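Local coordinates for protein thiosulfate reductase (Thermus thermophilus, PDB 2VPZ) that probably reduces sulfur compounds such as polysulfide or thiosulfate, using a molybdenum centre held by two pterin guanine dinucleotides, together with a [4Fe-4S] cluster, at residues L99-V102 / E103-R107; G211-H215 / N216-Q220; R238-T241 / A242-K245; A522-L525 / G526-G530. All blocks are in the same frame, centred on the assembly; numbering follows the deposited sequence.

Interaction 1 (L99-V102 / E103-R107)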
# COMPACT_ATOMS: atom_id res chain seq x y z
N LEU A 99 -48.98 -33.26 -17.71
CA LEU A 99 -48.82 -34.60 -17.18
C LEU A 99 -49.93 -34.95 -16.20
O LEU A 99 -50.34 -34.11 -15.42
CB LEU A 99 -47.47 -34.76 -16.46
CG LEU A 99 -46.17 -34.53 -17.25
CD1 LEU A 99 -44.92 -34.61 -16.34
CD2 LEU A 99 -46.09 -35.55 -18.41
N ILE A 100 -50.44 -36.18 -16.25
CA ILE A 100 -51.44 -36.55 -15.27
C ILE A 100 -50.95 -37.80 -14.52
O ILE A 100 -50.33 -38.71 -15.10
CB ILE A 100 -52.89 -36.79 -15.89
CG1 ILE A 100 -53.36 -35.55 -16.66
CG2 ILE A 100 -53.90 -37.10 -14.74
CD1 ILE A 100 -54.54 -35.82 -17.63
N ARG A 101 -51.20 -37.81 -13.22
CA ARG A 101 -50.83 -38.88 -12.30
C ARG A 101 -51.52 -40.23 -12.64
O ARG A 101 -52.74 -40.32 -12.65
CB ARG A 101 -51.19 -38.46 -10.87
CG ARG A 101 -50.12 -38.72 -9.80
CD ARG A 101 -50.75 -38.81 -8.39
NE ARG A 101 -51.75 -39.88 -8.28
CZ ARG A 101 -53.07 -39.72 -8.14
NH1 ARG A 101 -53.62 -38.52 -8.09
NH2 ARG A 101 -53.86 -40.80 -8.06
N VAL A 102 -50.72 -41.27 -12.91
CA VAL A 102 -51.23 -42.61 -13.24
C VAL A 102 -52.26 -43.05 -12.13
O VAL A 102 -51.95 -42.96 -10.94
CB VAL A 102 -50.03 -43.64 -13.39
CG1 VAL A 102 -50.54 -45.08 -13.46
CG2 VAL A 102 -49.23 -43.30 -14.70
N GLU A 103 -53.47 -43.48 -12.52
CA GLU A 103 -54.50 -43.85 -11.55
C GLU A 103 -54.09 -45.05 -10.66
O GLU A 103 -53.62 -46.07 -11.15
CB GLU A 103 -55.89 -44.10 -12.20
CG GLU A 103 -57.06 -43.14 -11.69
CD GLU A 103 -56.74 -42.36 -10.37
OE1 GLU A 103 -56.11 -42.95 -9.45
OE2 GLU A 103 -57.15 -41.18 -10.25
N GLY A 104 -54.23 -44.89 -9.34
CA GLY A 104 -53.82 -45.93 -8.42
C GLY A 104 -52.45 -45.72 -7.80
O GLY A 104 -52.09 -46.39 -6.83
N SER A 105 -51.64 -44.81 -8.36
CA SER A 105 -50.32 -44.51 -7.79
C SER A 105 -50.44 -43.35 -6.77
O SER A 105 -51.15 -42.37 -7.00
CB SER A 105 -49.29 -44.12 -8.87
OG SER A 105 -49.61 -42.87 -9.43
N GLN A 106 -49.74 -43.50 -5.64
CA GLN A 106 -49.67 -42.55 -4.52
C GLN A 106 -49.04 -41.19 -4.91
O GLN A 106 -48.15 -41.15 -5.79
CB GLN A 106 -48.81 -43.16 -3.39
CG GLN A 106 -49.47 -43.61 -2.05
CD GLN A 106 -50.85 -44.27 -2.18
OE1 GLN A 106 -51.05 -45.21 -2.96
NE2 GLN A 106 -51.80 -43.79 -1.38
N ARG A 107 -49.48 -40.09 -4.29
CA ARG A 107 -48.87 -38.76 -4.50
C ARG A 107 -47.49 -38.84 -3.77
O ARG A 107 -47.44 -39.10 -2.56
CB ARG A 107 -49.70 -37.63 -3.85
CG ARG A 107 -50.70 -36.91 -4.74
CD ARG A 107 -51.75 -36.19 -3.89
NE ARG A 107 -53.02 -36.01 -4.58
CZ ARG A 107 -54.20 -35.76 -4.01
NH1 ARG A 107 -54.28 -35.65 -2.69
NH2 ARG A 107 -55.30 -35.63 -4.75
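Arg101 reaches forward over the turn that follows it and donates from NE to the backbone O of Ser105, at 2.9 Å and with a bent N-H...O angle of 138°. The acceptor lies at the guanidinium edge, though tilted from its plane, and NH2 adds a weak bond to the same oxygen. NH2 also makes a salt bridge with Glu103 OE1 at 3.4 Å, the carboxylate and guanidinium planes being turned 72° apart. That oxygen has a second task, accepting from the backbone N of Gly104 at 2.7 Å. The bend at chi3 (59°) turns NE and NH2 of Arg101 toward Ser105 O.

Beneath lies a type II beta turn from Val102 to Ser105. Val102 O accepts from Ser105 N at 3.2 Å and from Ser105 OG at 2.8 Å, so two donors of one small residue grip a single carbonyl. Gly104 has backbone angles at which a beta carbon would strike the preceding carbonyl oxygen. Shortened to an alanine, the side chain of Arg101 would give up its bonds to Ser105 O, and Glu103 and Asp477 would probably each lose a positive partner.

Arg101 NH1 and Arg107 NE converge on Asp477, whose carboxylate probably offsets their like charges, while Arg107 NH1 also binds the carbonyls of Leu456 and Leu459. The turn belongs to the surface connection between antiparallel strands 99-101 and 112-114, with Val102 still paired to Lys111 through the backbone.

Interaction 2 (G211-H215 / N216-Q220). With MGD (2-amino-5,6-dimercapto-7-methyl-3,7,8a,9-tetrahydro-8-oxa-1,3,9,10-tetraaza-anthracen-4-one guanosine dinucleotide), chain I; SF4 (iron/sulfur cluster), chain G.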
# COMPACT_ATOMS: atom_id res chain seq x y z
N GLY A 211 -25.85 -6.37 -0.44
CA GLY A 211 -24.66 -6.86 -1.09
C GLY A 211 -24.76 -8.39 -1.19
O GLY A 211 -24.15 -8.99 -2.08
N GLU A 212 -25.49 -9.02 -0.26
CA GLU A 212 -25.76 -10.47 -0.28
C GLU A 212 -27.20 -10.54 -0.87
O GLU A 212 -27.46 -11.33 -1.80
CB GLU A 212 -25.65 -11.10 1.14
CG GLU A 212 -24.16 -11.32 1.51
CD GLU A 212 -23.89 -11.51 3.00
OE1 GLU A 212 -24.13 -10.54 3.77
OE2 GLU A 212 -23.44 -12.61 3.40
N ASP A 213 -28.09 -9.71 -0.31
CA ASP A 213 -29.48 -9.46 -0.82
C ASP A 213 -29.03 -8.51 -1.94
O ASP A 213 -28.45 -7.43 -1.71
CB ASP A 213 -30.37 -8.72 0.23
CG ASP A 213 -31.31 -7.64 -0.40
OD1 ASP A 213 -31.56 -7.66 -1.64
OD2 ASP A 213 -31.80 -6.79 0.37
N THR A 214 -29.32 -8.91 -3.16
CA THR A 214 -28.79 -8.23 -4.31
C THR A 214 -29.76 -7.51 -5.28
O THR A 214 -29.48 -7.36 -6.49
CB THR A 214 -27.80 -9.28 -4.97
OG1 THR A 214 -26.55 -8.67 -5.25
CG2 THR A 214 -28.40 -9.97 -6.16
N HIS A 215 -30.91 -7.07 -4.72
CA HIS A 215 -31.96 -6.29 -5.41
C HIS A 215 -31.20 -5.14 -6.08
O HIS A 215 -30.53 -4.32 -5.44
CB HIS A 215 -33.05 -5.76 -4.41
CG HIS A 215 -34.19 -6.69 -4.16
ND1 HIS A 215 -35.02 -6.61 -3.07
CD2 HIS A 215 -34.61 -7.73 -4.87
CE1 HIS A 215 -35.90 -7.59 -3.12
NE2 HIS A 215 -35.67 -8.28 -4.21
N ASN A 216 -31.34 -5.12 -7.40
CA ASN A 216 -30.64 -4.16 -8.24
C ASN A 216 -30.48 -2.72 -7.78
O ASN A 216 -29.40 -2.31 -7.30
CB ASN A 216 -31.22 -4.16 -9.65
CG ASN A 216 -30.28 -3.56 -10.68
OD1 ASN A 216 -29.25 -2.99 -10.30
ND2 ASN A 216 -30.61 -3.70 -11.97
N THR A 217 -31.55 -1.94 -7.90
CA THR A 217 -31.55 -0.51 -7.59
C THR A 217 -31.07 -0.13 -6.20
O THR A 217 -30.38 0.90 -6.02
CB THR A 217 -32.96 0.16 -7.80
OG1 THR A 217 -33.69 -0.52 -8.81
CG2 THR A 217 -32.79 1.65 -8.18
N GLN A 218 -31.41 -0.94 -5.20
CA GLN A 218 -30.98 -0.60 -3.86
C GLN A 218 -29.46 -0.88 -3.68
O GLN A 218 -28.84 -0.30 -2.81
CB GLN A 218 -31.84 -1.28 -2.76
CG GLN A 218 -31.68 -2.80 -2.56
CD GLN A 218 -31.89 -3.29 -1.09
OE1 GLN A 218 -32.58 -2.65 -0.27
NE2 GLN A 218 -31.32 -4.45 -0.77
N LEU A 219 -28.89 -1.74 -4.52
CA LEU A 219 -27.43 -2.00 -4.46
C LEU A 219 -26.79 -0.69 -5.02
O LEU A 219 -25.92 -0.07 -4.40
CB LEU A 219 -27.02 -3.21 -5.32
CG LEU A 219 -25.59 -3.75 -5.13
CD1 LEU A 219 -25.21 -3.73 -3.64
CD2 LEU A 219 -25.49 -5.20 -5.72
N GLN A 220 -27.25 -0.29 -6.20
CA GLN A 220 -26.81 0.94 -6.84
C GLN A 220 -26.90 2.13 -5.85
O GLN A 220 -25.90 2.80 -5.62
CB GLN A 220 -27.67 1.27 -8.06
CG GLN A 220 -27.50 0.33 -9.21
CD GLN A 220 -28.38 0.67 -10.37
OE1 GLN A 220 -28.87 -0.19 -11.10
NE2 GLN A 220 -28.60 1.98 -10.55
PB MGD I . -32.80 -9.83 6.82
O1B MGD I . -33.47 -11.02 7.38
O2B MGD I . -33.06 -8.51 7.35
O3B MGD I . -33.20 -10.07 5.29
O3A MGD I . -33.14 -10.20 2.75
PA MGD I . -33.24 -9.20 3.96
O1A MGD I . -34.50 -8.52 3.72
O2A MGD I . -32.10 -8.29 3.90
O5' MGD I . -31.25 -10.02 6.89
C5' MGD I . -30.48 -11.22 6.87
C4' MGD I . -29.44 -10.87 7.93
O4' MGD I . -30.23 -10.86 9.11
C3' MGD I . -28.31 -11.88 8.22
O3' MGD I . -27.01 -11.22 8.25
C2' MGD I . -28.61 -12.45 9.63
O2' MGD I . -27.42 -12.41 10.41
C1' MGD I . -29.46 -11.35 10.22
N9 MGD I . -30.13 -11.58 11.53
C8 MGD I . -30.59 -12.78 12.02
N7 MGD I . -31.15 -12.64 13.26
C5 MGD I . -31.02 -11.33 13.59
C6 MGD I . -31.31 -10.52 14.79
O6 MGD I . -31.89 -11.08 15.72
N1 MGD I . -31.03 -9.22 14.78
C2 MGD I . -30.39 -8.62 13.73
N2 MGD I . -30.11 -7.27 13.77
N3 MGD I . -30.08 -9.31 12.59
C4 MGD I . -30.36 -10.63 12.45
C10 MGD I . -34.13 -11.02 2.17
C11 MGD I . -34.60 -10.26 0.98
O11 MGD I . -33.54 -10.24 0.02
C12 MGD I . -35.99 -10.70 0.46
S12 MGD I . -37.33 -10.82 1.48
C13 MGD I . -36.24 -11.01 -0.86
S13 MGD I . -37.82 -11.37 -1.39
C14 MGD I . -35.13 -11.01 -1.88
N15 MGD I . -34.63 -12.28 -2.27
C16 MGD I . -33.36 -12.42 -2.77
C17 MGD I . -32.77 -13.72 -3.25
O17 MGD I . -33.48 -14.76 -3.26
N18 MGD I . -31.49 -13.74 -3.76
C19 MGD I . -30.76 -12.59 -3.71
N19 MGD I . -29.51 -12.67 -4.13
N20 MGD I . -31.18 -11.36 -3.25
C21 MGD I . -32.48 -11.26 -2.83
N22 MGD I . -32.97 -10.13 -2.35
C23 MGD I . -34.03 -10.08 -1.39
FE1 SF4 G . -33.71 -7.35 -11.06
FE2 SF4 G . -31.63 -8.95 -10.23
FE3 SF4 G . -34.22 -9.50 -9.51
FE4 SF4 G . -33.44 -9.91 -12.09
S1 SF4 G . -32.63 -11.02 -10.25
S2 SF4 G . -35.40 -8.89 -11.39
S3 SF4 G . -31.96 -8.17 -12.36
S4 SF4 G . -32.99 -7.64 -8.88
O HOH W 1 -29.30 -4.89 -2.57
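Gln218 starts with CG between its backbone N and carbonyl carbon (chi1 72°), a choice that turns the chain back along the start of its helix and brings NE2 to Asp213 OD2 at 2.6 Å, in a weak, poorly angled bond. His215 sets CG anti to its carbonyl carbon (chi1 -89°), which lays one ring face against the pterin of MGD, with N22 over the ring centre. The amide and carboxylate of Gln218 and Asp213 are 27° from coplanar. A water completes this link, accepting from Gln218 NE2 at 2.7 Å and donating to the carbonyls of Asp213 and His215.

Asp213 OD1 receives the backbone N of His215 almost straight, at 3.2 Å: an Asx turn leading to the N-cap position of helix 216-227, where His215 O takes the N-H of Leu219. The same OD1 accepts from MGD N22 at 2.9 Å, and Thr214 N donates to MGD N20 at 3.1 Å. Were an alanine to replace Asp213, pterin N22 and the backbone N-H of His215 would probably lose this acceptor, and Gln218 NE2 would keep the water alone.

Leu219 CD2 packs 3.7 Å from Thr214 OG1, a buried hydroxyl with no partner in the model, and CD1 lies against Gly211 CA. Asn216 N lies 3.4 Å from S4 of the iron-sulfur cluster, and the His215 ring also stacks with Trp49, a residue of the cluster pocket.

Interaction 3 (R238-T241 / A242-K245). With MGD (2-amino-5,6-dimercapto-7-methyl-3,7,8a,9-tetrahydro-8-oxa-1,3,9,10-tetraaza-anthracen-4-one guanosine dinucleotide), chain I.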
# COMPACT_ATOMS: atom_id res chain seq x y z
N ARG A 238 -24.04 -11.22 12.89
CA ARG A 238 -23.08 -11.72 11.87
C ARG A 238 -22.37 -10.55 11.11
O ARG A 238 -23.03 -9.58 10.71
CB ARG A 238 -23.82 -12.62 10.84
CG ARG A 238 -22.94 -13.64 10.05
CD ARG A 238 -23.72 -14.25 8.86
NE ARG A 238 -24.56 -13.27 8.18
CZ ARG A 238 -24.34 -12.77 6.95
NH1 ARG A 238 -23.29 -13.18 6.25
NH2 ARG A 238 -25.16 -11.86 6.43
N PHE A 239 -21.04 -10.62 10.92
CA PHE A 239 -20.26 -9.59 10.19
C PHE A 239 -20.45 -9.83 8.67
O PHE A 239 -19.58 -10.42 8.00
CB PHE A 239 -18.75 -9.61 10.51
CG PHE A 239 -17.97 -8.37 9.99
CD1 PHE A 239 -17.99 -7.17 10.71
CD2 PHE A 239 -17.19 -8.42 8.83
CE1 PHE A 239 -17.27 -6.03 10.29
CE2 PHE A 239 -16.45 -7.28 8.38
CZ PHE A 239 -16.51 -6.09 9.12
N SER A 240 -21.58 -9.35 8.15
CA SER A 240 -21.98 -9.47 6.73
C SER A 240 -21.22 -8.58 5.73
O SER A 240 -20.26 -7.88 6.09
CB SER A 240 -23.48 -9.17 6.57
OG SER A 240 -23.74 -7.77 6.55
N THR A 241 -21.67 -8.59 4.47
CA THR A 241 -21.06 -7.78 3.42
C THR A 241 -21.30 -6.29 3.72
O THR A 241 -20.35 -5.48 3.64
CB THR A 241 -21.62 -8.10 1.99
OG1 THR A 241 -21.30 -9.43 1.60
CG2 THR A 241 -21.04 -7.08 0.97
N ALA A 242 -22.53 -5.94 4.08
CA ALA A 242 -22.88 -4.56 4.42
C ALA A 242 -22.10 -4.09 5.67
O ALA A 242 -21.71 -2.92 5.77
CB ALA A 242 -24.44 -4.41 4.62
N ALA A 243 -21.85 -4.99 6.60
CA ALA A 243 -21.03 -4.63 7.77
C ALA A 243 -19.56 -4.37 7.30
O ALA A 243 -18.85 -3.56 7.90
CB ALA A 243 -21.03 -5.79 8.84
N ALA A 244 -19.13 -5.02 6.22
CA ALA A 244 -17.77 -4.85 5.70
C ALA A 244 -17.52 -3.45 5.12
O ALA A 244 -16.36 -3.07 4.84
CB ALA A 244 -17.45 -5.93 4.62
N LYS A 245 -18.61 -2.69 4.97
CA LYS A 245 -18.63 -1.30 4.45
C LYS A 245 -19.06 -0.26 5.51
O LYS A 245 -19.21 0.93 5.19
CB LYS A 245 -19.62 -1.21 3.27
CG LYS A 245 -19.47 -2.28 2.21
CD LYS A 245 -17.98 -2.54 1.87
CE LYS A 245 -17.82 -3.20 0.51
NZ LYS A 245 -16.38 -3.31 0.09
PB MGD I . -32.80 -9.83 6.82
O1B MGD I . -33.47 -11.02 7.38
O2B MGD I . -33.06 -8.51 7.35
O3B MGD I . -33.20 -10.07 5.29
O3A MGD I . -33.14 -10.20 2.75
PA MGD I . -33.24 -9.20 3.96
O1A MGD I . -34.50 -8.52 3.72
O2A MGD I . -32.10 -8.29 3.90
O5' MGD I . -31.25 -10.02 6.89
C5' MGD I . -30.48 -11.22 6.87
C4' MGD I . -29.44 -10.87 7.93
O4' MGD I . -30.23 -10.86 9.11
C3' MGD I . -28.31 -11.88 8.22
O3' MGD I . -27.01 -11.22 8.25
C2' MGD I . -28.61 -12.45 9.63
O2' MGD I . -27.42 -12.41 10.41
C1' MGD I . -29.46 -11.35 10.22
N9 MGD I . -30.13 -11.58 11.53
C8 MGD I . -30.59 -12.78 12.02
N7 MGD I . -31.15 -12.64 13.26
C5 MGD I . -31.02 -11.33 13.59
C6 MGD I . -31.31 -10.52 14.79
O6 MGD I . -31.89 -11.08 15.72
N1 MGD I . -31.03 -9.22 14.78
C2 MGD I . -30.39 -8.62 13.73
N2 MGD I . -30.11 -7.27 13.77
N3 MGD I . -30.08 -9.31 12.59
C4 MGD I . -30.36 -10.63 12.45
C10 MGD I . -34.13 -11.02 2.17
C11 MGD I . -34.60 -10.26 0.98
O11 MGD I . -33.54 -10.24 0.02
C12 MGD I . -35.99 -10.70 0.46
S12 MGD I . -37.33 -10.82 1.48
C13 MGD I . -36.24 -11.01 -0.86
S13 MGD I . -37.82 -11.37 -1.39
C14 MGD I . -35.13 -11.01 -1.88
N15 MGD I . -34.63 -12.28 -2.27
C16 MGD I . -33.36 -12.42 -2.77
C17 MGD I . -32.77 -13.72 -3.25
O17 MGD I . -33.48 -14.76 -3.26
N18 MGD I . -31.49 -13.74 -3.76
C19 MGD I . -30.76 -12.59 -3.71
N19 MGD I . -29.51 -12.67 -4.13
N20 MGD I . -31.18 -11.36 -3.25
C21 MGD I . -32.48 -11.26 -2.83
N22 MGD I . -32.97 -10.13 -2.35
C23 MGD I . -34.03 -10.08 -1.39
O HOH W 2 -24.57 -7.64 3.66
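Phe239 and Ser240 both meet Ala243 across this turn, while Arg238, just before them, faces the cofactor: NH2 donates to MGD O3' at 2.7 Å, and NE adds a weak bond to the same ribose hydroxyl, which lies at the edge of the guanidinium in its plane. NH1 forms a salt bridge with Glu212, while Trp650 and Tyr694 make cation-pi contacts with the group, a setting that suits a buried arginine.

Phe239, the centre of an inverse gamma turn, holds CG anti to the backbone N (chi1 -168°), and its ring spreads across the next turn of chain. Ala243 CB makes a CH-pi contact over one face, displaced toward the rim and 4.1 Å from the centroid; a small side chain suits this place. Phe239 CE2 also touches Ala244 CB at 4.1 Å.

Residues 242-244 have helical backbone angles but lack regular helix bonding, in the connection between parallel strands 231-235 and 248-250. Ser240 OG accepts a weak bond from Ala243 N at 3.4 Å and lies beside a water that accepts from Ala242 N at 2.7 Å. Ser240 O takes a weak bond from Ala244 N.

Thr241 O shares that Ala244 N-H, again weakly, at 2.9 Å, and Thr241 N finds an acceptor in Glu212.

Interaction 4 (A522-L525 / G526-G530)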
# COMPACT_ATOMS: atom_id res chain seq x y z
N ALA A 522 -55.19 -19.57 -17.31
CA ALA A 522 -56.25 -19.00 -16.45
C ALA A 522 -57.58 -18.84 -17.25
O ALA A 522 -58.64 -19.37 -16.85
CB ALA A 522 -55.80 -17.63 -15.83
N ARG A 523 -57.53 -18.13 -18.37
CA ARG A 523 -58.69 -17.99 -19.24
C ARG A 523 -59.30 -19.37 -19.64
O ARG A 523 -60.51 -19.56 -19.59
CB ARG A 523 -58.30 -17.22 -20.51
CG ARG A 523 -59.43 -16.90 -21.44
CD ARG A 523 -59.00 -15.90 -22.48
NE ARG A 523 -59.92 -15.83 -23.62
CZ ARG A 523 -60.25 -16.83 -24.42
NH1 ARG A 523 -59.76 -18.04 -24.23
NH2 ARG A 523 -61.10 -16.63 -25.43
N GLU A 524 -58.45 -20.33 -20.02
CA GLU A 524 -58.88 -21.70 -20.39
C GLU A 524 -59.60 -22.47 -19.27
O GLU A 524 -60.42 -23.35 -19.53
CB GLU A 524 -57.72 -22.52 -20.95
CG GLU A 524 -57.25 -22.08 -22.32
CD GLU A 524 -58.35 -22.23 -23.37
OE1 GLU A 524 -58.94 -23.34 -23.43
OE2 GLU A 524 -58.62 -21.25 -24.11
N LEU A 525 -59.24 -22.18 -18.02
CA LEU A 525 -59.87 -22.82 -16.86
C LEU A 525 -61.15 -22.00 -16.54
O LEU A 525 -62.18 -22.57 -16.16
CB LEU A 525 -58.92 -22.88 -15.63
CG LEU A 525 -57.78 -23.93 -15.68
CD1 LEU A 525 -56.64 -23.61 -14.68
CD2 LEU A 525 -58.36 -25.34 -15.43
N GLY A 526 -61.06 -20.68 -16.73
CA GLY A 526 -62.14 -19.74 -16.49
C GLY A 526 -63.38 -19.93 -17.36
O GLY A 526 -64.51 -19.71 -16.90
N LEU A 527 -63.17 -20.33 -18.61
CA LEU A 527 -64.26 -20.62 -19.54
C LEU A 527 -64.92 -21.99 -19.12
O LEU A 527 -66.15 -22.10 -19.12
CB LEU A 527 -63.76 -20.62 -21.03
CG LEU A 527 -63.13 -19.33 -21.61
CD1 LEU A 527 -63.07 -19.38 -23.16
CD2 LEU A 527 -63.93 -18.08 -21.15
N ARG A 528 -64.12 -22.97 -18.73
CA ARG A 528 -64.58 -24.28 -18.23
C ARG A 528 -65.38 -24.30 -16.83
O ARG A 528 -66.02 -25.33 -16.56
CB ARG A 528 -63.38 -25.29 -18.17
CG ARG A 528 -62.97 -26.06 -19.47
CD ARG A 528 -61.46 -26.35 -19.49
NE ARG A 528 -60.81 -25.93 -20.74
CZ ARG A 528 -60.57 -26.73 -21.77
NH1 ARG A 528 -60.92 -28.00 -21.70
NH2 ARG A 528 -59.99 -26.26 -22.87
N LEU A 529 -65.37 -23.24 -15.99
CA LEU A 529 -66.07 -23.14 -14.64
C LEU A 529 -67.19 -21.99 -14.49
O LEU A 529 -67.51 -21.54 -13.35
CB LEU A 529 -65.01 -23.02 -13.46
CG LEU A 529 -63.56 -23.55 -13.60
CD1 LEU A 529 -62.60 -22.86 -12.60
CD2 LEU A 529 -63.51 -25.08 -13.45
N GLY A 530 -67.74 -21.55 -15.63
CA GLY A 530 -68.75 -20.50 -15.81
C GLY A 530 -68.35 -19.03 -15.67
O GLY A 530 -69.17 -18.15 -15.35
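Glu524 and Arg528, one helical turn apart, are joined by two bonds of different kinds. Arg528 NE donates to the backbone O of Glu524 at 2.9 Å, and Arg528 NH2 meets Glu524 OE1 at 3.2 Å in a salt bridge that is nearly straight (168°). Both acceptors lie in the guanidinium plane, so the group is gripped side-on and its rotation is fixed. Bends at chi2 and chi3 fold Arg528 back along the helix; the Glu524 carbonyl thus takes a side-chain donor.

The other carboxylate oxygen, Glu524 OE2, forms a salt bridge with Arg523 NH1 at 3.4 Å, lying in the plane at that guanidinium's edge. One glutamate thus bridges two arginines, each with a further partner: Arg523 NE donates to Trp537 O, and Arg528 NH1 forms a salt bridge with Asp122 of helix 117-134. Leu527 CD1 rests over a face of the Arg523 guanidinium, 3.7 Å from NH1, leaving the edges for polar bonds.

Earlier carbonyls keep regular helical partners, Ala522 O accepting from Gly526 N at 2.8 Å and Arg523 O from Leu527 N at 2.9 Å. Glycine suits position 526, where a beta carbon would come tightly against Ala522 O. Leu525 packs against Leu121 and Ile124, and Leu529 against Ala125 and Trp160. This is an amphipathic helix end, with an i to i+4 Glu-Arg pair within a salt-bridge network.

Interactions 2 and 3 are buried and share one MGD, the first at its pterin and the second at its ribose; they touch directly through Glu212 of interaction 2. Both follow strands of the same parallel sheet, 202-206 and 231-235. Interactions 1 and 4 lie on the other side of the chain's centre, their own centres about 24 Å apart without touching, the first at the surface and the second partly buried. These two are held largely by arginine bonds to carbonyls and carboxylates and by backbone bonds, with no ring contact between their segments, whereas interactions 2 and 3 add ring contacts, waters and the cofactor itself.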